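Local coordinates for protein uracil-DNA glycosylase (Sulfolobus tokodaii str. 7, PDB 4ZBY) that belongs to the uracil-DNA glycosylase superfamily, has an alpha/beta fold built round a mixed sheet, and holds an iron/sulfur cluster and a uracil, at residues L63-M66 against I67-L71; N173-K176 against I177-D181; I185-L188 against A189-K193; G72-R75 against D76-F79. One frame throughout, in Å; residues are numbered along the deposited sequence. Where two conformers were deposited one is given.

Interaction 1: L63-M66 against I67-L71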
# COMPACT_ATOMS: atom_id res chain seq x y z
N LEU A 63 8.54 3.47 -7.62
CA LEU A 63 7.43 4.08 -6.92
C LEU A 63 7.82 5.48 -6.43
O LEU A 63 7.08 6.43 -6.64
CB LEU A 63 6.98 3.23 -5.73
CG LEU A 63 5.89 3.87 -4.88
CD1 LEU A 63 4.59 4.05 -5.66
CD2 LEU A 63 5.59 3.05 -3.64
N THR A 64 8.97 5.60 -5.78
CA THR A 64 9.41 6.90 -5.30
C THR A 64 9.51 7.93 -6.42
O THR A 64 9.07 9.08 -6.28
CB THR A 64 10.76 6.76 -4.57
OG1 THR A 64 10.59 5.81 -3.52
CG2 THR A 64 11.19 8.09 -3.99
N GLN A 65 10.03 7.50 -7.57
CA GLN A 65 10.18 8.39 -8.71
C GLN A 65 8.82 8.87 -9.21
O GLN A 65 8.66 10.04 -9.51
CB GLN A 65 10.97 7.71 -9.84
CG GLN A 65 11.15 8.61 -11.06
CD GLN A 65 11.85 7.91 -12.21
OE1 GLN A 65 12.11 6.71 -12.16
NE2 GLN A 65 12.16 8.67 -13.25
N MET A 66 7.83 7.97 -9.27
CA MET A 66 6.50 8.39 -9.73
C MET A 66 5.85 9.32 -8.73
O MET A 66 5.20 10.30 -9.10
CB MET A 66 5.59 7.19 -9.98
CG MET A 66 6.10 6.32 -11.07
SD MET A 66 4.82 5.18 -11.62
CE MET A 66 5.74 4.33 -12.90
N ILE A 67 6.00 9.02 -7.45
CA ILE A 67 5.43 9.88 -6.44
C ILE A 67 6.04 11.29 -6.56
O ILE A 67 5.32 12.29 -6.51
CB ILE A 67 5.65 9.32 -5.03
CG1 ILE A 67 4.77 8.06 -4.86
CG2 ILE A 67 5.24 10.35 -3.98
CD1 ILE A 67 5.07 7.32 -3.59
N LYS A 68 7.35 11.36 -6.77
CA LYS A 68 8.02 12.64 -6.89
C LYS A 68 7.70 13.36 -8.19
O LYS A 68 7.31 14.52 -8.18
CB LYS A 68 9.54 12.46 -6.75
CG LYS A 68 10.32 13.74 -7.03
CD LYS A 68 9.97 14.80 -6.01
CE LYS A 68 10.90 16.00 -6.17
NZ LYS A 68 10.67 16.99 -5.08
N GLU A 69 7.87 12.68 -9.33
CA GLU A 69 7.79 13.36 -10.61
C GLU A 69 6.36 13.58 -11.09
O GLU A 69 6.09 14.57 -11.76
CB GLU A 69 8.56 12.56 -11.67
CG GLU A 69 10.02 12.43 -11.32
CD GLU A 69 10.82 11.80 -12.42
OE1 GLU A 69 10.20 11.38 -13.43
OE2 GLU A 69 12.06 11.72 -12.28
N ILE A 70 5.46 12.66 -10.75
CA ILE A 70 4.11 12.75 -11.25
C ILE A 70 3.14 13.33 -10.21
O ILE A 70 2.32 14.17 -10.56
CB ILE A 70 3.62 11.38 -11.75
CG1 ILE A 70 4.55 10.92 -12.88
CG2 ILE A 70 2.19 11.46 -12.30
CD1 ILE A 70 4.26 9.54 -13.38
N LEU A 71 3.28 12.94 -8.94
CA LEU A 71 2.41 13.51 -7.90
C LEU A 71 2.98 14.78 -7.29
O LEU A 71 2.24 15.59 -6.70
CB LEU A 71 2.17 12.51 -6.77
CG LEU A 71 1.61 11.13 -7.17
CD1 LEU A 71 1.31 10.38 -5.88
CD2 LEU A 71 0.38 11.24 -8.05

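Interaction 2: N173-K176 against I177-D181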
# COMPACT_ATOMS: atom_id res chain seq x y z
N ASN A 173 5.25 -0.59 -21.77
CA ASN A 173 3.84 -0.28 -21.92
C ASN A 173 3.08 -0.24 -20.60
O ASN A 173 2.25 0.65 -20.36
CB ASN A 173 3.17 -1.26 -22.85
CG ASN A 173 1.74 -0.94 -23.02
OD1 ASN A 173 1.39 -0.01 -23.74
ND2 ASN A 173 0.87 -1.67 -22.33
N LEU A 174 3.34 -1.22 -19.74
CA LEU A 174 2.68 -1.28 -18.44
C LEU A 174 3.13 -0.10 -17.59
O LEU A 174 2.35 0.46 -16.81
CB LEU A 174 3.00 -2.60 -17.75
CG LEU A 174 1.80 -3.36 -17.20
CD1 LEU A 174 0.67 -3.33 -18.22
CD2 LEU A 174 2.20 -4.79 -16.86
N ARG A 175 4.38 0.30 -17.75
CA ARG A 175 4.87 1.47 -17.05
C ARG A 175 4.10 2.72 -17.47
O ARG A 175 3.73 3.53 -16.63
CB ARG A 175 6.35 1.68 -17.30
CG ARG A 175 6.94 2.61 -16.26
CD ARG A 175 8.35 2.99 -16.58
NE ARG A 175 8.66 4.34 -16.09
CZ ARG A 175 9.84 4.69 -15.61
NH1 ARG A 175 10.05 5.94 -15.20
NH2 ARG A 175 10.82 3.80 -15.53
N LYS A 176 3.88 2.87 -18.77
CA LYS A 176 3.16 4.05 -19.24
C LYS A 176 1.76 4.08 -18.63
O LYS A 176 1.24 5.15 -18.31
CB LYS A 176 3.10 4.07 -20.77
CG LYS A 176 4.33 4.67 -21.39
CD LYS A 176 4.30 6.17 -21.20
CE LYS A 176 5.60 6.83 -21.62
NZ LYS A 176 5.50 8.32 -21.46
N ILE A 177 1.15 2.90 -18.48
CA ILE A 177 -0.18 2.82 -17.90
C ILE A 177 -0.17 3.24 -16.43
O ILE A 177 -1.06 3.95 -15.96
CB ILE A 177 -0.76 1.40 -18.02
CG1 ILE A 177 -0.94 1.08 -19.50
CG2 ILE A 177 -2.09 1.29 -17.26
CD1 ILE A 177 -1.69 -0.21 -19.79
N LEU A 178 0.85 2.78 -15.71
CA LEU A 178 1.01 3.14 -14.31
C LEU A 178 1.25 4.65 -14.16
O LEU A 178 0.68 5.28 -13.27
CB LEU A 178 2.16 2.32 -13.71
CG LEU A 178 2.45 2.49 -12.22
CD1 LEU A 178 1.25 2.18 -11.39
CD2 LEU A 178 3.60 1.54 -11.83
N GLU A 179 2.04 5.23 -15.05
CA GLU A 179 2.28 6.66 -15.02
C GLU A 179 1.00 7.44 -15.24
O GLU A 179 0.75 8.44 -14.57
CB GLU A 179 3.35 7.05 -16.04
CG GLU A 179 4.70 6.43 -15.70
CD GLU A 179 5.77 6.64 -16.76
OE1 GLU A 179 5.42 6.99 -17.91
OE2 GLU A 179 6.96 6.43 -16.44
N GLU A 180 0.18 6.97 -16.17
CA GLU A 180 -1.10 7.61 -16.46
C GLU A 180 -2.02 7.48 -15.26
O GLU A 180 -2.76 8.40 -14.94
CB GLU A 180 -1.73 7.00 -17.71
CG GLU A 180 -0.98 7.34 -18.98
CD GLU A 180 -0.87 8.84 -19.21
OE1 GLU A 180 -1.92 9.50 -19.31
OE2 GLU A 180 0.27 9.35 -19.26
N ASP A 181 -1.97 6.33 -14.59
CA ASP A 181 -2.75 6.12 -13.37
C ASP A 181 -2.30 7.12 -12.31
O ASP A 181 -3.13 7.67 -11.60
CB ASP A 181 -2.62 4.70 -12.83
CG ASP A 181 -3.56 3.73 -13.53
OD1 ASP A 181 -4.38 4.18 -14.34
OD2 ASP A 181 -3.47 2.51 -13.26
O HOH W 1 2.20 7.75 -19.53

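Interaction 3: I185-L188 against A189-K193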
# COMPACT_ATOMS: atom_id res chain seq x y z
N ILE A 185 -4.29 10.05 -10.25
CA ILE A 185 -4.20 10.18 -8.81
C ILE A 185 -3.81 11.62 -8.45
O ILE A 185 -4.40 12.18 -7.53
CB ILE A 185 -3.21 9.17 -8.20
CG1 ILE A 185 -3.80 7.77 -8.37
CG2 ILE A 185 -2.91 9.50 -6.71
CD1 ILE A 185 -2.79 6.64 -8.18
N ARG A 186 -2.92 12.23 -9.23
CA ARG A 186 -2.56 13.63 -8.92
C ARG A 186 -3.79 14.51 -9.04
O ARG A 186 -4.05 15.36 -8.19
CB ARG A 186 -1.46 14.16 -9.82
CG ARG A 186 -1.01 15.58 -9.36
CD ARG A 186 -0.35 16.40 -10.42
NE ARG A 186 -0.00 17.72 -9.90
CZ ARG A 186 -0.54 18.88 -10.29
NH1 ARG A 186 -0.11 20.00 -9.72
NH2 ARG A 186 -1.47 18.93 -11.24
N GLU A 187 -4.56 14.32 -10.11
CA GLU A 187 -5.75 15.16 -10.31
C GLU A 187 -6.72 14.98 -9.14
O GLU A 187 -7.24 15.95 -8.61
CB GLU A 187 -6.42 14.86 -11.65
CG GLU A 187 -7.59 15.75 -11.94
CD GLU A 187 -8.03 15.71 -13.40
OE1 GLU A 187 -7.37 15.00 -14.19
OE2 GLU A 187 -9.02 16.38 -13.76
N LEU A 188 -6.94 13.74 -8.71
CA LEU A 188 -7.83 13.52 -7.56
C LEU A 188 -7.30 14.18 -6.28
O LEU A 188 -8.07 14.67 -5.46
CB LEU A 188 -8.02 12.01 -7.33
CG LEU A 188 -8.82 11.31 -8.42
CD1 LEU A 188 -8.65 9.80 -8.32
CD2 LEU A 188 -10.29 11.68 -8.33
N ALA A 189 -5.98 14.21 -6.11
CA ALA A 189 -5.40 14.73 -4.89
C ALA A 189 -5.50 16.24 -4.80
O ALA A 189 -5.70 16.79 -3.71
CB ALA A 189 -3.93 14.29 -4.78
N ILE A 190 -5.37 16.91 -5.94
CA ILE A 190 -5.36 18.37 -5.92
C ILE A 190 -6.73 19.02 -6.13
O ILE A 190 -6.85 20.24 -6.00
CB ILE A 190 -4.40 18.98 -6.99
CG1 ILE A 190 -4.91 18.73 -8.41
CG2 ILE A 190 -2.99 18.49 -6.79
CD1 ILE A 190 -4.27 19.64 -9.44
N THR A 191 -7.75 18.21 -6.42
CA THR A 191 -9.08 18.73 -6.73
C THR A 191 -9.98 18.65 -5.50
O THR A 191 -10.13 17.59 -4.92
CB THR A 191 -9.72 17.94 -7.90
OG1 THR A 191 -8.85 17.95 -9.04
CG2 THR A 191 -11.06 18.55 -8.29
N PRO A 192 -10.58 19.79 -5.09
CA PRO A 192 -11.46 19.78 -3.92
C PRO A 192 -12.67 18.88 -4.14
O PRO A 192 -13.15 18.78 -5.27
CB PRO A 192 -11.89 21.25 -3.77
CG PRO A 192 -10.94 22.03 -4.63
CD PRO A 192 -10.54 21.11 -5.74
N LYS A 193 -13.15 18.23 -3.08
CA LYS A 193 -14.43 17.52 -3.15
C LYS A 193 -15.58 18.50 -3.37
O LYS A 193 -15.65 19.54 -2.71
CB LYS A 193 -14.68 16.71 -1.87
CG LYS A 193 -16.14 16.28 -1.73
CD LYS A 193 -16.43 15.53 -0.44
CE LYS A 193 -17.91 15.18 -0.38
NZ LYS A 193 -18.24 14.28 0.76
O HOH W 2 -10.76 14.88 -5.53

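Interaction 4: G72-R75 against D76-F79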
# COMPACT_ATOMS: atom_id res chain seq x y z
N GLY A 72 4.28 14.97 -7.41
CA GLY A 72 4.93 16.14 -6.85
C GLY A 72 5.11 16.04 -5.35
O GLY A 72 5.01 17.06 -4.66
N LEU A 73 5.35 14.83 -4.84
CA LEU A 73 5.48 14.62 -3.39
C LEU A 73 6.74 13.87 -3.00
O LEU A 73 7.24 13.03 -3.76
CB LEU A 73 4.28 13.85 -2.85
CG LEU A 73 2.90 14.51 -2.99
CD1 LEU A 73 1.85 13.45 -2.79
CD2 LEU A 73 2.74 15.65 -1.99
N GLU A 74 7.26 14.17 -1.81
CA GLU A 74 8.33 13.39 -1.21
C GLU A 74 7.73 12.22 -0.44
O GLU A 74 6.56 12.26 -0.04
CB GLU A 74 9.19 14.24 -0.26
CG GLU A 74 9.82 15.46 -0.88
CD GLU A 74 10.58 15.15 -2.15
OE1 GLU A 74 11.35 14.17 -2.19
OE2 GLU A 74 10.40 15.91 -3.13
N ARG A 75 8.51 11.17 -0.21
CA ARG A 75 7.97 10.06 0.58
C ARG A 75 7.51 10.50 1.97
O ARG A 75 6.55 9.96 2.51
CB ARG A 75 9.02 8.94 0.74
CG ARG A 75 9.38 8.23 -0.53
CD ARG A 75 10.63 7.38 -0.31
NE ARG A 75 10.47 6.37 0.75
CZ ARG A 75 10.17 5.09 0.54
NH1 ARG A 75 9.98 4.64 -0.69
NH2 ARG A 75 10.05 4.25 1.57
N ASP A 76 8.20 11.47 2.57
CA ASP A 76 7.81 11.89 3.90
C ASP A 76 6.48 12.65 3.93
O ASP A 76 5.97 12.95 5.02
CB ASP A 76 8.93 12.75 4.53
CG ASP A 76 10.18 11.93 4.82
OD1 ASP A 76 10.03 10.75 5.16
OD2 ASP A 76 11.31 12.47 4.68
N GLN A 77 5.90 12.92 2.76
CA GLN A 77 4.61 13.61 2.74
C GLN A 77 3.46 12.64 2.54
O GLN A 77 2.31 13.04 2.60
CB GLN A 77 4.55 14.67 1.64
CG GLN A 77 5.54 15.81 1.77
CD GLN A 77 5.57 16.72 0.56
OE1 GLN A 77 6.06 16.35 -0.49
NE2 GLN A 77 5.07 17.94 0.73
N VAL A 78 3.77 11.36 2.30
CA VAL A 78 2.72 10.35 2.10
C VAL A 78 2.90 9.26 3.13
O VAL A 78 3.81 9.36 3.98
CB VAL A 78 2.76 9.77 0.69
CG1 VAL A 78 2.52 10.91 -0.31
CG2 VAL A 78 4.11 9.09 0.41
N PHE A 79 2.03 8.24 3.13
CA PHE A 79 2.25 7.10 3.99
C PHE A 79 2.29 5.85 3.14
O PHE A 79 1.46 5.69 2.24
CB PHE A 79 1.16 6.97 5.08
CG PHE A 79 1.52 5.99 6.16
CD1 PHE A 79 1.17 4.66 6.03
CD2 PHE A 79 2.23 6.40 7.29
CE1 PHE A 79 1.52 3.73 7.03
CE2 PHE A 79 2.59 5.49 8.29
CZ PHE A 79 2.23 4.14 8.14

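Interaction 1: L63-M66 against I67-L71
L63 and I67, one helical turn apart, make the close apolar part of this contact on the inner side of helix 58-71. The branch point of the leucine does the touching: L63 CG lies 3.8 Å from I67 CD1, and L63 CD1 is 3.9 Å from the same methyl. With its CG anti to the backbone N (chi1 176°), L63 turns its fork along the helix towards the isoleucine tip. The backbone beneath bonds in the alpha pattern, I67 N to L63 O at 2.9 Å and nearly straight. The helix stays regular until M66, whose O accepts from both I70 N at 2.9 Å and L71 N at 3.3 Å; the second bond makes a wider pi-type turn. In the alpha/beta fold of the uracil-DNA glycosylase superfamily this helix packs on the central sheet, with I67 and L71 resting on F39, and on helix 172-190, where F182 meets L63. The loose side is at Q65 and E69, towards solvent. There the amide and carboxylate planes stand 84° apart, and Q65 NE2 splits weak hydrogen bonds between E69 OE1 at 3.3 Å and E69 OE2 at 3.2 Å. The aliphatic Q65 CG also comes to 3.5 Å from E69 OE2.

Interaction 2: N173-K176 against I177-D181
N173 to D181 form an unbroken run of alpha-helix, in which each carbonyl of 173-176 takes the amide four residues on. I177 N meets N173 O at 3.1 Å, L178 N meets L174 O at 3.0 Å, and R175 O and K176 O are bonded in the same way by E179 and E180. Over this frame R175 and E179 form a salt bridge, R175 NE lying 2.7 Å from E179 OE2 with an angle of 166° at the hydrogen. The oxygen sits almost in the guanidinium plane, yet the donor approaches from above the carboxylate plane, and the two flat groups are 89° apart. R175 NH1 adds a weak bond to the same oxygen. K176 comes from the other flank, bent at chi2 (-74°), which carries its chain past E179 OE1; its NZ stays at 3.8 Å, a long ion pair. On a separate face the methyls L174 CD1 and I177 CD1 are 4.2 Å apart. L178 turns inward towards M66 of helix 58-71. E179 thus centres an i-4/i-3 salt-bridge network of the kind found along helix surfaces, here at the margin where the C-terminal helix 172-190 packs on helix 58-71.

Interaction 3: I185-L188 against A189-K193
R186 and I190 meet through an apolar contact on a charged group. The terminal methyl I190 CD1 is 3.4 Å from R186 NH2, while I190 CG2 lies 4.2 Å above the guanidinium plane, over its centre. The extended arginine chain crosses the isoleucine at a slant, and chi1 of I190 (68°), with CG1 between the backbone N and the carbonyl carbon, directs CD1 back over the guanidinium.

The backbone bonds record the end of a helix. A189 N to I185 O (2.9 Å) and I190 N to R186 O (3.0 Å) still follow the alpha pattern, whereas T191 N gives E187 O a weak bond at 3.2 Å, and T191 leaves helical backbone angles. These are the last turns of helix 172-190, the C-terminal helix of this alpha/beta fold, which packs against the sheet: I185 and L188 rest on F160, and A189 on I117.

In one of the two deposited conformers of T191, OG1 donates to E187 O at 2.6 Å, a bond the other copy may not keep; chi1 (-55°) sets OG1 beside its own backbone N, facing E187 O.

A water donates to L188 O at 2.7 Å and to T191 O at 2.8 Å, joining the final turn to the departing chain. K116 NZ bonds to A189 O and T191 O, where the negative end of the helix dipole would favour a positive charge.

Interaction 4: G72-R75 against D76-F79
Q77 OE1 takes the backbone amide of E74 at 2.8 Å, the shortest polar bond here and nearly straight, with 173° at the hydrogen. The donor lies in the plane of the glutamine carbonyl and on a lone pair. Q77 CG stands anti to its carbonyl carbon (chi1 -63°), and this torsion and the extended chain beyond it carry the amide back alongside L73 and E74. L73 walls in the same oxygen: L73 CA lies 3.4 Å from Q77 OE1 and L73 CD2 3.7 Å from it. The reverse link is from backbone to backbone, Q77 N bonding to E74 O at 3.0 Å, so E74 and Q77 hold each other twice. One residue later V78 N bonds to R75 O at 3.1 Å; in both of these turn bonds the donor sits well above the carbonyl plane, consistent with the tight 3-10 geometry of the turn.

An apolar contact covers the inner side of the turn. L73 CD1 touches V78 CG1 at 3.6 Å, and the two side chains then rest on strand 37-41, L73 on I37 and V78 on F39. R75 leaves in another direction: its guanidinium forms a salt bridge with E30 and hydrogen bonds to T64 and to the carbonyls of P54 and F55, two residues that line the uracil pocket. The glutamine side chain and the 3-10 type backbone bonds brace a tight turn on the return limb of a beta-alpha-beta crossover, from strand 37-41 through helix 58-71 to the neighbouring parallel strand 79-82.

From the N terminus the order is interaction 1, interaction 4, interaction 2 and interaction 3; each is a local contact that closes no more than a turn or two, and none nests within or crosses another. Interactions 1 and 4 are consecutive, the end of helix 58-71 running into the loop before strand 79-82, with I67 O probably bonded to L73 N. About a hundred residues later, interactions 2 and 3 mark the early part and the end of helix 172-190, which packs against helix 58-71. I70 CD1 meets E179 CB at 3.8 Å, while L71 packs on I185 and R186, tying interaction 1 to both.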